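Terminal oxygenase component of carbazole (Janthinobacterium sp., PDB 7BUG) forms the terminal oxygenase of carbazole 1,9a-dioxygenase, adding dioxygen to the angular and adjacent carbons of carbazole with electrons relayed through a Rieske [2Fe-2S] cluster. Local coordinates at residues T45-L54 against K66-S77. Numbering follows the deposited sequence.
Sequences TLKLLGENLL and KDRCLHRGVQLS. With FES (Fe2/s2 (inorganic) cluster), chain D.
Asn52 and Asp67 join the beta hairpin 45-54 of the Rieske domain to the first cluster-binding loop, which leaves the sheet at Lys66. Asp67 N donates to Asn52 O over 2.8 Å, next to the antiparallel, non-hydrogen-bonded pair of Leu53 with Lys66. Alongside, the amides of Asn52 and Gln75 lie stacked with planes 1° apart, Asn52 CG resting 3.7 Å from Gln75 NE2. A water bridges Asn52 ND2 to Asp67 O. At the hairpin's turn end, Lys66 crosses Glu51 at about a right angle, its chain bending at chi3 to bring NZ within 3.1 Å of Glu51 OE1, a salt bridge whose hydrogen bond is weak. A second water links NZ to Glu51 OE2; Tyr124 and Arg26 also hold this buried carboxylate.

Leu54 lays CG against the Asp67 carboxylate, 3.9 Å from its CG, and reaches Leu76 CB with CD1. Asp67 turns this carboxylate across the base of the loop by setting CG opposite the backbone N (chi1 -173°), and there it ties the two ends together. OD1 receives Ser77 N on its syn lone pair; OD2 takes Ser77 OG on its syn lone pair at 2.6 Å and Gln75 NE2 from above the carboxylate plane. Three donors therefore fix its rotation and would probably favour the charged form.

Beyond this closure the loop carries Cys69 and His71 to the cluster, completed by Cys90 and His93. His71 NE2 is hydrogen-bonded to Asp359 OD2 of a neighbouring subunit, while Arg72 CG sits over one face of the His71 ring. Cys69 SG binds the iron FE1 at 2.4 Å and accepts a nearly straight hydrogen bond from the backbone N-H of His71 (169°), whose ND1 binds the iron FE2 at 2.1 Å.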
ATOM      1  N   THR A  45      11.875 -16.705  14.689  1.00 16.14           N
ATOM      2  CA  THR A  45      11.876 -16.225  13.290  1.00 18.34           C
ATOM      3  C   THR A  45      12.414 -14.815  13.269  1.00 17.73           C
ATOM      4  O   THR A  45      12.147 -14.075  14.211  1.00 22.14           O
ATOM      5  CB  THR A  45      10.454 -15.995  12.780  1.00 26.75           C
ATOM      6  OG1 THR A  45       9.829 -15.149  13.748  1.00 30.59           O
ATOM      7  CG2 THR A  45       9.659 -17.253  12.669  1.00 28.27           C
ATOM      8  N   LEU A  46      13.119 -14.474  12.208  1.00 14.25           N
ATOM      9  CA  LEU A  46      13.517 -13.078  12.007  1.00 14.17           C
ATOM     10  C   LEU A  46      13.794 -12.903  10.519  1.00 12.17           C
ATOM     11  O   LEU A  46      13.913 -13.888   9.796  1.00 13.27           O
ATOM     12  CB  LEU A  46      14.712 -12.754  12.872  1.00 16.28           C
ATOM     13  CG  LEU A  46      15.956 -13.585  12.569  1.00 18.55           C
ATOM     14  CD1 LEU A  46      16.904 -12.851  11.659  1.00 21.73           C
ATOM     15  CD2 LEU A  46      16.634 -13.945  13.868  1.00 24.69           C
ATOM     16  N   LYS A  47      13.841 -11.665  10.097  1.00 11.51           N
ATOM     17  CA  LYS A  47      14.198 -11.325   8.707  1.00 11.13           C
ATOM     18  C   LYS A  47      15.515 -10.536   8.730  1.00 10.70           C
ATOM     19  O   LYS A  47      15.631  -9.534   9.457  1.00 12.39           O
ATOM     20  CB  LYS A  47      13.043 -10.579   8.049  1.00 10.94           C
ATOM     21  CG  LYS A  47      13.348 -10.289   6.588  1.00 11.80           C
ATOM     22  CD  LYS A  47      12.226  -9.528   5.873  1.00 14.62           C
ATOM     23  CE  LYS A  47      11.179 -10.490   5.392  1.00 19.49           C
ATOM     24  NZ  LYS A  47      10.124  -9.744   4.680  1.00 22.47           N
ATOM     25  N   LEU A  48      16.482 -10.965   7.916  1.00  9.82           N
ATOM     26  CA  LEU A  48      17.824 -10.385   7.846  1.00 10.41           C
ATOM     27  C   LEU A  48      18.211 -10.239   6.379  1.00 10.47           C
ATOM     28  O   LEU A  48      18.141 -11.238   5.631  1.00 10.56           O
ATOM     29  CB  LEU A  48      18.797 -11.280   8.592  1.00 10.51           C
ATOM     30  CG  LEU A  48      20.246 -10.850   8.575  1.00 10.20           C
ATOM     31  CD1 LEU A  48      20.455  -9.455   9.131  1.00 11.15           C
ATOM     32  CD2 LEU A  48      21.131 -11.850   9.291  1.00 11.09           C
ATOM     33  N   LEU A  49      18.558  -9.024   5.961  1.00 10.13           N
ATOM     34  CA  LEU A  49      18.934  -8.771   4.541  1.00 10.95           C
ATOM     35  C   LEU A  49      17.804  -9.233   3.624  1.00  9.99           C
ATOM     36  O   LEU A  49      18.059  -9.692   2.500  1.00 11.47           O
ATOM     37  CB  LEU A  49      20.274  -9.446   4.215  1.00 12.81           C
ATOM     38  CG  LEU A  49      21.534  -8.614   4.427  1.00 16.39           C
ATOM     39  CD1 LEU A  49      21.662  -8.026   5.797  1.00 16.13           C
ATOM     40  CD2 LEU A  49      22.772  -9.420   4.040  1.00 16.21           C
ATOM     41  N   GLY A  50      16.561  -9.154   4.092  1.00  9.80           N
ATOM     42  CA  GLY A  50      15.357  -9.491   3.326  1.00  9.45           C
ATOM     43  C   GLY A  50      14.977 -10.936   3.361  1.00  9.52           C
ATOM     44  O   GLY A  50      13.882 -11.319   2.841  1.00 11.56           O
ATOM     45  N   GLU A  51      15.782 -11.781   3.996  1.00 10.10           N
ATOM     46  CA  GLU A  51      15.550 -13.231   4.036  1.00  9.46           C
ATOM     47  C   GLU A  51      14.954 -13.629   5.405  1.00  9.03           C
ATOM     48  O   GLU A  51      15.498 -13.256   6.482  1.00  9.17           O
ATOM     49  CB  GLU A  51      16.868 -14.011   3.910  1.00  9.58           C
ATOM     50  CG  GLU A  51      17.680 -13.657   2.674  1.00 10.78           C
ATOM     51  CD  GLU A  51      18.850 -14.556   2.347  1.00 12.29           C
ATOM     52  OE1 GLU A  51      18.874 -15.684   2.846  1.00 13.54           O
ATOM     53  OE2 GLU A  51      19.700 -14.134   1.537  1.00 11.92           O
ATOM     54  N   ASN A  52      13.911 -14.449   5.340  1.00  9.51           N
ATOM     55  CA  ASN A  52      13.272 -14.966   6.576  1.00  9.85           C
ATOM     56  C   ASN A  52      14.116 -16.154   7.045  1.00  9.57           C
ATOM     57  O   ASN A  52      14.338 -17.090   6.244  1.00  9.74           O
ATOM     58  CB  ASN A  52      11.825 -15.454   6.385  1.00 11.02           C
ATOM     59  CG  ASN A  52      10.886 -14.300   6.085  1.00 12.93           C
ATOM     60  OD1 ASN A  52      10.902 -13.307   6.816  1.00 13.46           O
ATOM     61  ND2 ASN A  52      10.132 -14.404   5.012  1.00 14.38           N
ATOM     62  N   LEU A  53      14.535 -16.118   8.305  1.00 10.15           N
ATOM     63  CA  LEU A  53      15.381 -17.147   8.904  1.00 10.06           C
ATOM     64  C   LEU A  53      14.744 -17.695  10.174  1.00 10.63           C
ATOM     65  O   LEU A  53      13.964 -16.987  10.887  1.00 12.57           O
ATOM     66  CB  LEU A  53      16.723 -16.536   9.284  1.00 10.47           C
ATOM     67  CG  LEU A  53      17.497 -15.827   8.165  1.00 10.27           C
ATOM     68  CD1 LEU A  53      18.808 -15.262   8.661  1.00 11.32           C
ATOM     69  CD2 LEU A  53      17.694 -16.715   6.956  1.00 11.05           C
ATOM     70  N   LEU A  54      15.125 -18.925  10.473  1.00 10.47           N
ATOM     71  CA  LEU A  54      14.756 -19.582  11.740  1.00 12.27           C
ATOM     72  C   LEU A  54      16.040 -19.862  12.499  1.00 11.79           C
ATOM     73  O   LEU A  54      17.021 -20.336  11.880  1.00 13.54           O
ATOM     74  CB  LEU A  54      14.082 -20.919  11.490  1.00 15.22           C
ATOM     75  CG  LEU A  54      12.572 -20.952  11.497  1.00 20.47           C
ATOM     76  CD1 LEU A  54      12.155 -22.388  11.259  1.00 23.99           C
ATOM     77  CD2 LEU A  54      11.983 -20.444  12.820  1.00 20.78           C
ATOM     78  N   LYS A  66      17.086 -21.328   6.617  1.00 11.77           N
ATOM     79  CA  LYS A  66      16.160 -20.415   5.909  1.00 11.86           C
ATOM     80  C   LYS A  66      14.734 -20.827   6.264  1.00 11.54           C
ATOM     81  O   LYS A  66      14.369 -21.976   6.126  1.00 10.45           O
ATOM     82  CB  LYS A  66      16.446 -20.369   4.420  1.00 13.37           C
ATOM     83  CG  LYS A  66      15.441 -19.500   3.669  1.00 16.30           C
ATOM     84  CD  LYS A  66      15.986 -19.203   2.281  1.00 18.55           C
ATOM     85  CE  LYS A  66      17.142 -18.242   2.297  1.00 21.03           C
ATOM     86  NZ  LYS A  66      17.375 -17.647   0.975  1.00 22.40           N
ATOM     87  N   ASP A  67      13.907 -19.858   6.611  1.00 10.07           N
ATOM     88  CA  ASP A  67      12.493 -20.100   6.956  1.00 10.50           C
ATOM     89  C   ASP A  67      11.653 -20.088   5.683  1.00  9.74           C
ATOM     90  O   ASP A  67      10.837 -19.178   5.481  1.00  9.93           O
ATOM     91  CB  ASP A  67      12.061 -19.054   7.962  1.00 10.31           C
ATOM     92  CG  ASP A  67      10.662 -19.269   8.540  1.00 10.45           C
ATOM     93  OD1 ASP A  67      10.117 -20.396   8.444  1.00 11.42           O
ATOM     94  OD2 ASP A  67      10.168 -18.302   9.170  1.00 11.07           O
ATOM     95  N   ARG A  68      11.894 -21.040   4.791  1.00  9.87           N
ATOM     96  CA  ARG A  68      11.197 -21.102   3.473  1.00 10.90           C
ATOM     97  C   ARG A  68      11.337 -22.543   3.011  1.00 11.09           C
ATOM     98  O   ARG A  68      12.464 -22.945   2.615  1.00 11.02           O
ATOM     99  CB  ARG A  68      11.739 -20.136   2.441  1.00 12.14           C
ATOM    100  CG  ARG A  68      10.884 -20.124   1.178  1.00 14.60           C
ATOM    101  CD  ARG A  68      11.281 -19.116   0.113  1.00 16.00           C
ATOM    102  NE  ARG A  68      12.595 -19.502  -0.306  1.00 18.50           N
ATOM    103  CZ  ARG A  68      13.513 -18.697  -0.836  1.00 19.03           C
ATOM    104  NH1 ARG A  68      13.232 -17.441  -1.114  1.00 20.72           N
ATOM    105  NH2 ARG A  68      14.706 -19.161  -1.087  1.00 23.03           N
ATOM    106  N   CYS A  69      10.272 -23.330   3.120  1.00  9.34           N
ATOM    107  CA  CYS A  69      10.290 -24.734   2.681  1.00  9.21           C
ATOM    108  C   CYS A  69      10.714 -24.828   1.197  1.00  9.49           C
ATOM    109  O   CYS A  69      10.243 -24.038   0.376  1.00  9.67           O
ATOM    110  CB  CYS A  69       8.951 -25.392   2.937  1.00  8.80           C
ATOM    111  SG  CYS A  69       9.015 -27.178   2.660  1.00  9.62           S
ATOM    112  N   LEU A  70      11.526 -25.822   0.855  1.00  8.86           N
ATOM    113  CA  LEU A  70      11.935 -26.087  -0.557  1.00  9.43           C
ATOM    114  C   LEU A  70      10.751 -26.463  -1.438  1.00 10.01           C
ATOM    115  O   LEU A  70      10.829 -26.321  -2.658  1.00 10.93           O
ATOM    116  CB  LEU A  70      12.938 -27.234  -0.564  1.00 10.17           C
ATOM    117  CG  LEU A  70      14.276 -26.946   0.069  1.00 11.12           C
ATOM    118  CD1 LEU A  70      15.195 -28.169  -0.064  1.00 12.53           C
ATOM    119  CD2 LEU A  70      14.936 -25.688  -0.449  1.00 12.23           C
ATOM    120  N   HIS A  71       9.696 -27.024  -0.869  1.00  8.86           N
ATOM    121  CA  HIS A  71       8.588 -27.632  -1.632  1.00  9.43           C
ATOM    122  C   HIS A  71       7.678 -26.519  -2.207  1.00 10.44           C
ATOM    123  O   HIS A  71       7.737 -26.229  -3.410  1.00 11.28           O
ATOM    124  CB  HIS A  71       7.882 -28.632  -0.701  1.00 10.13           C
ATOM    125  CG  HIS A  71       6.726 -29.287  -1.315  1.00  9.64           C
ATOM    126  ND1 HIS A  71       5.600 -29.569  -0.564  1.00  9.51           N
ATOM    127  CD2 HIS A  71       6.509 -29.707  -2.578  1.00  9.54           C
ATOM    128  CE1 HIS A  71       4.717 -30.175  -1.342  1.00  9.26           C
ATOM    129  NE2 HIS A  71       5.286 -30.290  -2.621  1.00  8.57           N
ATOM    130  N   ARG A  72       6.829 -25.924  -1.362  1.00 10.39           N
ATOM    131  CA  ARG A  72       5.857 -24.884  -1.809  1.00  9.84           C
ATOM    132  C   ARG A  72       6.197 -23.520  -1.209  1.00  9.76           C
ATOM    133  O   ARG A  72       5.379 -22.582  -1.311  1.00 11.06           O
ATOM    134  CB  ARG A  72       4.412 -25.315  -1.527  1.00 10.92           C
ATOM    135  CG  ARG A  72       4.032 -26.662  -2.131  1.00 11.14           C
ATOM    136  CD  ARG A  72       4.166 -26.824  -3.636  1.00 11.23           C
ATOM    137  NE  ARG A  72       3.420 -25.784  -4.339  1.00 13.07           N
ATOM    138  CZ  ARG A  72       2.132 -25.807  -4.623  1.00 13.57           C
ATOM    139  NH1 ARG A  72       1.419 -26.882  -4.362  1.00 15.78           N
ATOM    140  NH2 ARG A  72       1.603 -24.771  -5.231  1.00 15.18           N
ATOM    141  N   GLY A  73       7.347 -23.353  -0.579  1.00  8.85           N
ATOM    142  CA  GLY A  73       7.862 -22.034  -0.178  1.00  8.68           C
ATOM    143  C   GLY A  73       7.139 -21.379   0.970  1.00  8.60           C
ATOM    144  O   GLY A  73       7.218 -20.158   1.111  1.00  9.86           O
ATOM    145  N   VAL A  74       6.488 -22.170   1.788  1.00  8.23           N
ATOM    146  CA  VAL A  74       5.865 -21.639   3.019  1.00  8.73           C
ATOM    147  C   VAL A  74       6.936 -21.360   4.073  1.00  9.46           C
ATOM    148  O   VAL A  74       7.974 -21.995   4.107  1.00  9.11           O
ATOM    149  CB  VAL A  74       4.778 -22.566   3.560  1.00  9.20           C
ATOM    150  CG1 VAL A  74       3.658 -22.810   2.555  1.00 10.05           C
ATOM    151  CG2 VAL A  74       5.352 -23.882   4.102  1.00  9.37           C
ATOM    152  N   GLN A  75       6.662 -20.446   4.986  1.00  9.39           N
ATOM    153  CA  GLN A  75       7.472 -20.332   6.233  1.00 10.08           C
ATOM    154  C   GLN A  75       7.142 -21.545   7.120  1.00  9.22           C
ATOM    155  O   GLN A  75       5.983 -21.765   7.499  1.00  9.77           O
ATOM    156  CB  GLN A  75       7.193 -19.010   6.917  1.00  9.85           C
ATOM    157  CG  GLN A  75       7.968 -17.876   6.256  1.00 10.65           C
ATOM    158  CD  GLN A  75       7.667 -16.543   6.912  1.00 11.34           C
ATOM    159  OE1 GLN A  75       6.816 -15.761   6.420  1.00 13.04           O
ATOM    160  NE2 GLN A  75       8.335 -16.252   8.020  1.00 11.00           N
ATOM    161  N   LEU A  76       8.157 -22.296   7.492  1.00 10.25           N
ATOM    162  CA  LEU A  76       7.980 -23.398   8.456  1.00 10.98           C
ATOM    163  C   LEU A  76       7.481 -22.802   9.777  1.00 11.27           C
ATOM    164  O   LEU A  76       6.763 -23.503  10.509  1.00 11.99           O
ATOM    165  CB  LEU A  76       9.295 -24.154   8.635  1.00 12.46           C
ATOM    166  CG  LEU A  76       9.619 -25.115   7.501  1.00 15.60           C
ATOM    167  CD1 LEU A  76      10.279 -24.326   6.431  1.00 16.67           C
ATOM    168  CD2 LEU A  76      10.469 -26.249   8.015  1.00 18.78           C
ATOM    169  N   SER A  77       7.839 -21.563  10.087  1.00 10.00           N
ATOM    170  CA  SER A  77       7.498 -20.919  11.382  1.00 11.60           C
ATOM    171  C   SER A  77       6.001 -20.666  11.541  1.00 13.07           C
ATOM    172  O   SER A  77       5.568 -20.355  12.677  1.00 14.57           O
ATOM    173  CB  SER A  77       8.259 -19.662  11.539  1.00 12.32           C
ATOM    174  OG  SER A  77       7.981 -18.731  10.507  1.00 13.06           O
TER
HETATM  175 FE1  FES D 401       6.765 -27.666   3.221  1.00  9.48          FE
HETATM  176 FE2  FES D 401       5.221 -28.919   1.387  1.00  9.30          FE
HETATM  177  S1  FES D 401       6.480 -29.849   2.989  1.00  9.72           S
HETATM  178  S2  FES D 401       5.473 -26.707   1.655  1.00  9.45           S
HETATM  179  O   HOH W   1      19.743 -16.288  -0.240  1.00 18.55           O
HETATM  180  O   HOH W   2      10.288 -17.128   3.642  1.00 12.06           O